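Local structure of nucleotidyltransferase-like protein (Exiguobacterium sibiricum, 3C18) at residues L157-K168 with V176-V187. The protein is of unknown exact function but probably transfers nucleotidyl groups, pairing a transferase-type domain with substrate-binding-like and helix-turn-helix domains. Sequence-based numbering, arbitrary orientation.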
loop_
_atom_site.group_PDB
_atom_site.type_symbol
_atom_site.label_atom_id
_atom_site.label_comp_id
_atom_site.label_asym_id
_atom_site.label_seq_id
_atom_site.Cartn_x
_atom_site.Cartn_y
_atom_site.Cartn_z
ATOM N N LEU A 157 -7.849 -12.232 -7.168
ATOM C CA LEU A 157 -9.254 -12.211 -7.646
ATOM C C LEU A 157 -9.916 -10.870 -7.338
ATOM O O LEU A 157 -10.710 -10.345 -8.102
ATOM C CB LEU A 157 -10.061 -13.334 -7.011
ATOM C CG LEU A 157 -9.854 -14.716 -7.619
ATOM C CD1 LEU A 157 -10.429 -15.786 -6.723
ATOM C CD2 LEU A 157 -10.463 -14.789 -8.964
ATOM N N HIS A 158 -9.538 -10.306 -6.214
ATOM C CA HIS A 158 -10.073 -9.011 -5.783
ATOM C C HIS A 158 -9.562 -7.926 -6.749
ATOM O O HIS A 158 -10.298 -7.073 -7.192
ATOM C CB HIS A 158 -9.659 -8.681 -4.352
ATOM C CG HIS A 158 -10.377 -7.505 -3.790
ATOM N ND1 HIS A 158 -9.730 -6.396 -3.300
ATOM C CD2 HIS A 158 -11.702 -7.252 -3.681
ATOM C CE1 HIS A 158 -10.629 -5.515 -2.897
ATOM N NE2 HIS A 158 -11.833 -6.014 -3.111
ATOM N N HIS A 159 -8.292 -7.984 -7.111
ATOM C CA HIS A 159 -7.773 -7.006 -8.092
ATOM C C HIS A 159 -8.428 -7.139 -9.447
ATOM O O HIS A 159 -8.603 -6.145 -10.174
ATOM C CB HIS A 159 -6.258 -7.087 -8.244
ATOM C CG HIS A 159 -5.540 -6.641 -7.020
ATOM N ND1 HIS A 159 -5.707 -5.385 -6.485
ATOM C CD2 HIS A 159 -4.700 -7.300 -6.193
ATOM C CE1 HIS A 159 -4.964 -5.282 -5.400
ATOM N NE2 HIS A 159 -4.351 -6.430 -5.201
ATOM N N LEU A 160 -8.782 -8.369 -9.790
ATOM C CA LEU A 160 -9.410 -8.683 -11.090
ATOM C C LEU A 160 -10.827 -8.110 -11.171
ATOM O O LEU A 160 -11.293 -7.657 -12.222
ATOM C CB LEU A 160 -9.435 -10.198 -11.309
ATOM C CG LEU A 160 -10.061 -10.802 -12.583
ATOM C CD1 LEU A 160 -9.298 -10.492 -13.818
ATOM C CD2 LEU A 160 -10.226 -12.317 -12.453
ATOM N N ALA A 161 -11.506 -8.131 -10.043
ATOM C CA ALA A 161 -12.867 -7.560 -9.916
ATOM C C ALA A 161 -12.793 -6.045 -10.068
ATOM O O ALA A 161 -13.590 -5.449 -10.726
ATOM C CB ALA A 161 -13.471 -7.886 -8.567
ATOM N N ARG A 162 -11.785 -5.423 -9.460
ATOM C CA ARG A 162 -11.606 -3.954 -9.536
ATOM C C ARG A 162 -11.268 -3.540 -10.971
ATOM O O ARG A 162 -11.821 -2.582 -11.510
ATOM C CB ARG A 162 -10.534 -3.468 -8.542
ATOM C CG ARG A 162 -10.977 -3.588 -7.068
ATOM C CD ARG A 162 -9.841 -3.339 -6.085
ATOM N NE ARG A 162 -9.126 -2.118 -6.411
ATOM C CZ ARG A 162 -9.516 -0.901 -6.057
ATOM N NH1 ARG A 162 -10.625 -0.744 -5.370
ATOM N NH2 ARG A 162 -8.802 0.156 -6.411
ATOM N N LEU A 163 -10.409 -4.318 -11.607
ATOM C CA LEU A 163 -10.022 -4.079 -13.011
ATOM C C LEU A 163 -11.208 -4.211 -13.920
ATOM O O LEU A 163 -11.453 -3.376 -14.816
ATOM C CB LEU A 163 -8.910 -5.038 -13.431
ATOM C CG LEU A 163 -8.460 -4.991 -14.881
ATOM C CD1 LEU A 163 -7.997 -3.620 -15.323
ATOM C CD2 LEU A 163 -7.365 -6.001 -15.042
ATOM N N SER A 164 -11.996 -5.235 -13.661
ATOM C CA SER A 164 -13.180 -5.504 -14.475
ATOM C C SER A 164 -14.183 -4.363 -14.387
ATOM O O SER A 164 -14.840 -4.015 -15.357
ATOM C CB SER A 164 -13.804 -6.834 -14.073
ATOM O OG SER A 164 -12.835 -7.857 -14.217
ATOM N N VAL A 165 -14.246 -3.749 -13.216
ATOM C CA VAL A 165 -15.131 -2.611 -12.975
ATOM C C VAL A 165 -14.602 -1.386 -13.738
ATOM O O VAL A 165 -15.345 -0.701 -14.441
ATOM C CB VAL A 165 -15.298 -2.293 -11.482
ATOM C CG1 VAL A 165 -16.045 -0.983 -11.277
ATOM C CG2 VAL A 165 -16.034 -3.440 -10.807
ATOM N N LEU A 166 -13.310 -1.122 -13.599
ATOM C CA LEU A 166 -12.675 -0.020 -14.344
ATOM C C LEU A 166 -12.901 -0.193 -15.845
ATOM O O LEU A 166 -13.169 0.746 -16.571
ATOM C CB LEU A 166 -11.160 0.009 -14.047
ATOM C CG LEU A 166 -10.747 0.576 -12.675
ATOM C CD1 LEU A 166 -9.324 0.093 -12.296
ATOM C CD2 LEU A 166 -10.834 2.112 -12.649
ATOM N N GLU A 167 -12.843 -1.429 -16.308
ATOM C CA GLU A 167 -12.937 -1.689 -17.746
ATOM C C GLU A 167 -14.248 -1.190 -18.283
ATOM O O GLU A 167 -14.343 -0.829 -19.426
ATOM C CB GLU A 167 -12.793 -3.177 -18.087
ATOM C CG GLU A 167 -11.385 -3.696 -18.051
ATOM C CD GLU A 167 -11.295 -5.176 -18.355
ATOM O OE1 GLU A 167 -12.172 -5.929 -17.879
ATOM O OE2 GLU A 167 -10.316 -5.604 -19.021
ATOM N N LYS A 168 -15.257 -1.181 -17.431
ATOM C CA LYS A 168 -16.628 -0.860 -17.850
ATOM C C LYS A 168 -16.869 0.609 -17.603
ATOM O O LYS A 168 -17.957 1.110 -17.799
ATOM C CB LYS A 168 -17.657 -1.707 -17.089
ATOM C CG LYS A 168 -17.654 -3.182 -17.469
ATOM C CD LYS A 168 -18.128 -3.420 -18.889
ATOM C CE LYS A 168 -19.675 -3.475 -18.999
ATOM N NZ LYS A 168 -20.349 -4.774 -18.564
ATOM N N VAL A 176 -17.112 -4.007 -4.303
ATOM C CA VAL A 176 -16.690 -4.337 -5.658
ATOM C C VAL A 176 -17.310 -5.612 -6.243
ATOM O O VAL A 176 -17.586 -5.673 -7.447
ATOM C CB VAL A 176 -15.163 -4.406 -5.768
ATOM C CG1 VAL A 176 -14.654 -5.739 -5.203
ATOM C CG2 VAL A 176 -14.750 -4.181 -7.229
ATOM N N TRP A 177 -17.535 -6.628 -5.417
ATOM C CA TRP A 177 -18.132 -7.901 -5.923
ATOM C C TRP A 177 -19.552 -7.701 -6.418
ATOM O O TRP A 177 -20.019 -8.367 -7.345
ATOM C CB TRP A 177 -18.080 -9.053 -4.893
ATOM C CG TRP A 177 -16.701 -9.580 -4.757
ATOM C CD1 TRP A 177 -15.891 -9.489 -3.675
ATOM C CD2 TRP A 177 -15.920 -10.183 -5.790
ATOM N NE1 TRP A 177 -14.656 -10.018 -3.956
ATOM C CE2 TRP A 177 -14.647 -10.460 -5.250
ATOM C CE3 TRP A 177 -16.171 -10.515 -7.118
ATOM C CZ2 TRP A 177 -13.633 -11.067 -5.988
ATOM C CZ3 TRP A 177 -15.152 -11.129 -7.856
ATOM C CH2 TRP A 177 -13.905 -11.390 -7.290
ATOM N N GLU A 178 -20.226 -6.754 -5.787
ATOM C CA GLU A 178 -21.594 -6.391 -6.183
ATOM C C GLU A 178 -21.540 -5.773 -7.569
ATOM O O GLU A 178 -22.305 -6.119 -8.455
ATOM C CB GLU A 178 -22.187 -5.360 -5.215
ATOM C CG GLU A 178 -22.255 -5.819 -3.756
ATOM C CD GLU A 178 -23.410 -6.759 -3.493
ATOM O OE1 GLU A 178 -23.971 -7.293 -4.479
ATOM O OE2 GLU A 178 -23.760 -6.957 -2.304
ATOM N N GLN A 179 -20.626 -4.825 -7.711
ATOM C CA GLN A 179 -20.400 -4.125 -8.976
ATOM C C GLN A 179 -20.046 -5.121 -10.051
ATOM O O GLN A 179 -20.505 -5.006 -11.173
ATOM C CB GLN A 179 -19.254 -3.120 -8.871
ATOM C CG GLN A 179 -19.504 -1.894 -8.024
ATOM C CD GLN A 179 -18.327 -0.917 -8.024
ATOM O OE1 GLN A 179 -17.302 -1.151 -7.371
ATOM N NE2 GLN A 179 -18.482 0.212 -8.725
ATOM N N ALA A 180 -19.238 -6.112 -9.684
ATOM C CA ALA A 180 -18.666 -7.073 -10.656
ATOM C C ALA A 180 -19.666 -8.119 -11.076
ATOM O O ALA A 180 -19.515 -8.760 -12.112
ATOM C CB ALA A 180 -17.401 -7.742 -10.092
ATOM N N ARG A 181 -20.715 -8.273 -10.285
ATOM C CA ARG A 181 -21.726 -9.318 -10.543
ATOM C C ARG A 181 -22.331 -9.131 -11.923
ATOM O O ARG A 181 -22.724 -10.091 -12.606
ATOM C CB ARG A 181 -22.844 -9.286 -9.496
ATOM C CG ARG A 181 -23.904 -10.381 -9.669
ATOM C CD ARG A 181 -25.088 -10.206 -8.694
ATOM N NE ARG A 181 -25.829 -8.964 -8.932
ATOM C CZ ARG A 181 -26.923 -8.865 -9.683
ATOM N NH1 ARG A 181 -27.429 -9.933 -10.282
ATOM N NH2 ARG A 181 -27.514 -7.690 -9.832
ATOM N N LEU A 182 -22.401 -7.882 -12.329
ATOM C CA LEU A 182 -22.955 -7.551 -13.643
ATOM C C LEU A 182 -21.877 -6.990 -14.591
ATOM O O LEU A 182 -21.903 -7.250 -15.776
ATOM C CB LEU A 182 -24.136 -6.589 -13.502
ATOM C CG LEU A 182 -25.389 -7.278 -12.938
ATOM C CD1 LEU A 182 -26.622 -6.396 -13.137
ATOM C CD2 LEU A 182 -25.597 -8.675 -13.586
ATOM N N ASP A 183 -20.912 -6.263 -14.045
ATOM C CA ASP A 183 -19.844 -5.655 -14.867
ATOM C C ASP A 183 -18.927 -6.694 -15.504
ATOM O O ASP A 183 -18.273 -6.423 -16.516
ATOM C CB ASP A 183 -18.985 -4.670 -14.058
ATOM C CG ASP A 183 -19.718 -3.395 -13.734
ATOM O OD1 ASP A 183 -20.910 -3.266 -14.119
ATOM O OD2 ASP A 183 -19.104 -2.530 -13.077
ATOM N N ASP A 184 -18.854 -7.862 -14.865
ATOM C CA ASP A 184 -18.071 -9.006 -15.380
ATOM C C ASP A 184 -18.433 -10.327 -14.691
ATOM O O ASP A 184 -17.753 -10.775 -13.770
ATOM C CB ASP A 184 -16.570 -8.761 -15.268
ATOM C CG ASP A 184 -15.763 -9.617 -16.256
ATOM O OD1 ASP A 184 -16.188 -10.760 -16.553
ATOM O OD2 ASP A 184 -14.700 -9.137 -16.731
ATOM N N PRO A 185 -19.512 -10.956 -15.143
ATOM C CA PRO A 185 -20.008 -12.202 -14.531
ATOM C C PRO A 185 -18.997 -13.351 -14.533
ATOM O O PRO A 185 -19.027 -14.221 -13.670
ATOM C CB PRO A 185 -21.221 -12.542 -15.389
ATOM C CG PRO A 185 -21.655 -11.216 -15.998
ATOM C CD PRO A 185 -20.454 -10.375 -16.120
ATOM N N ASP A 186 -18.114 -13.354 -15.516
ATOM C CA ASP A 186 -17.105 -14.401 -15.592
ATOM C C ASP A 186 -16.132 -14.288 -14.404
ATOM O O ASP A 186 -15.670 -15.272 -13.861
ATOM C CB ASP A 186 -16.305 -14.332 -16.879
ATOM C CG ASP A 186 -17.035 -14.910 -18.051
ATOM O OD1 ASP A 186 -18.025 -15.661 -17.872
ATOM O OD2 ASP A 186 -16.574 -14.629 -19.167
ATOM N N VAL A 187 -15.808 -13.063 -14.020
ATOM C CA VAL A 187 -14.892 -12.862 -12.876
ATOM C C VAL A 187 -15.604 -13.205 -11.593
ATOM O O VAL A 187 -15.103 -13.918 -10.726
ATOM C CB VAL A 187 -14.381 -11.420 -12.824
ATOM C CG1 VAL A 187 -13.624 -11.183 -11.517
ATOM C CG2 VAL A 187 -13.510 -11.176 -14.071
#
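W177 lays its indole across A161, and the pair illustrates how a side chain as small as that of A161 lets an aromatic ring lie directly over its methyl. From CB, chi1 of -74° turns CG anti to the carbonyl carbon and carries the rings back over helix 146-167. CE3 and CZ3 then pass A161 CB, which lies over the face of the six-membered ring, 3.8 Å from its centroid, a CH-pi contact. CH2, at the far end, reaches L157 O at 3.5 Å, and CZ2 lies next to the same carbonyl. NE1, on the other side, comes to the edge of the H158 ring and makes a weak hydrogen bond to T151 of the second subunit. With an alanine at W177, A161 is likely to lose the ring over its methyl, and Y191, stacked on the indole, its partner.

Beyond the indole, V176 and V165 each fit as a knob among four residues of the facing helix, their CG2 atoms 3.9 Å apart. Farther along, V187 spreads both methyls against L160, and S164 sits beside D184. K219 forms salt bridges with both D184 and E167, probably offsetting their like charges. The axes of helices 157-167 and 176-183, 9.0 Å apart, cross at 58°: knobs-into-holes packing of two helices joined by a short loop within the helical YgxA-like substrate-binding domain, at the border with the second subunit.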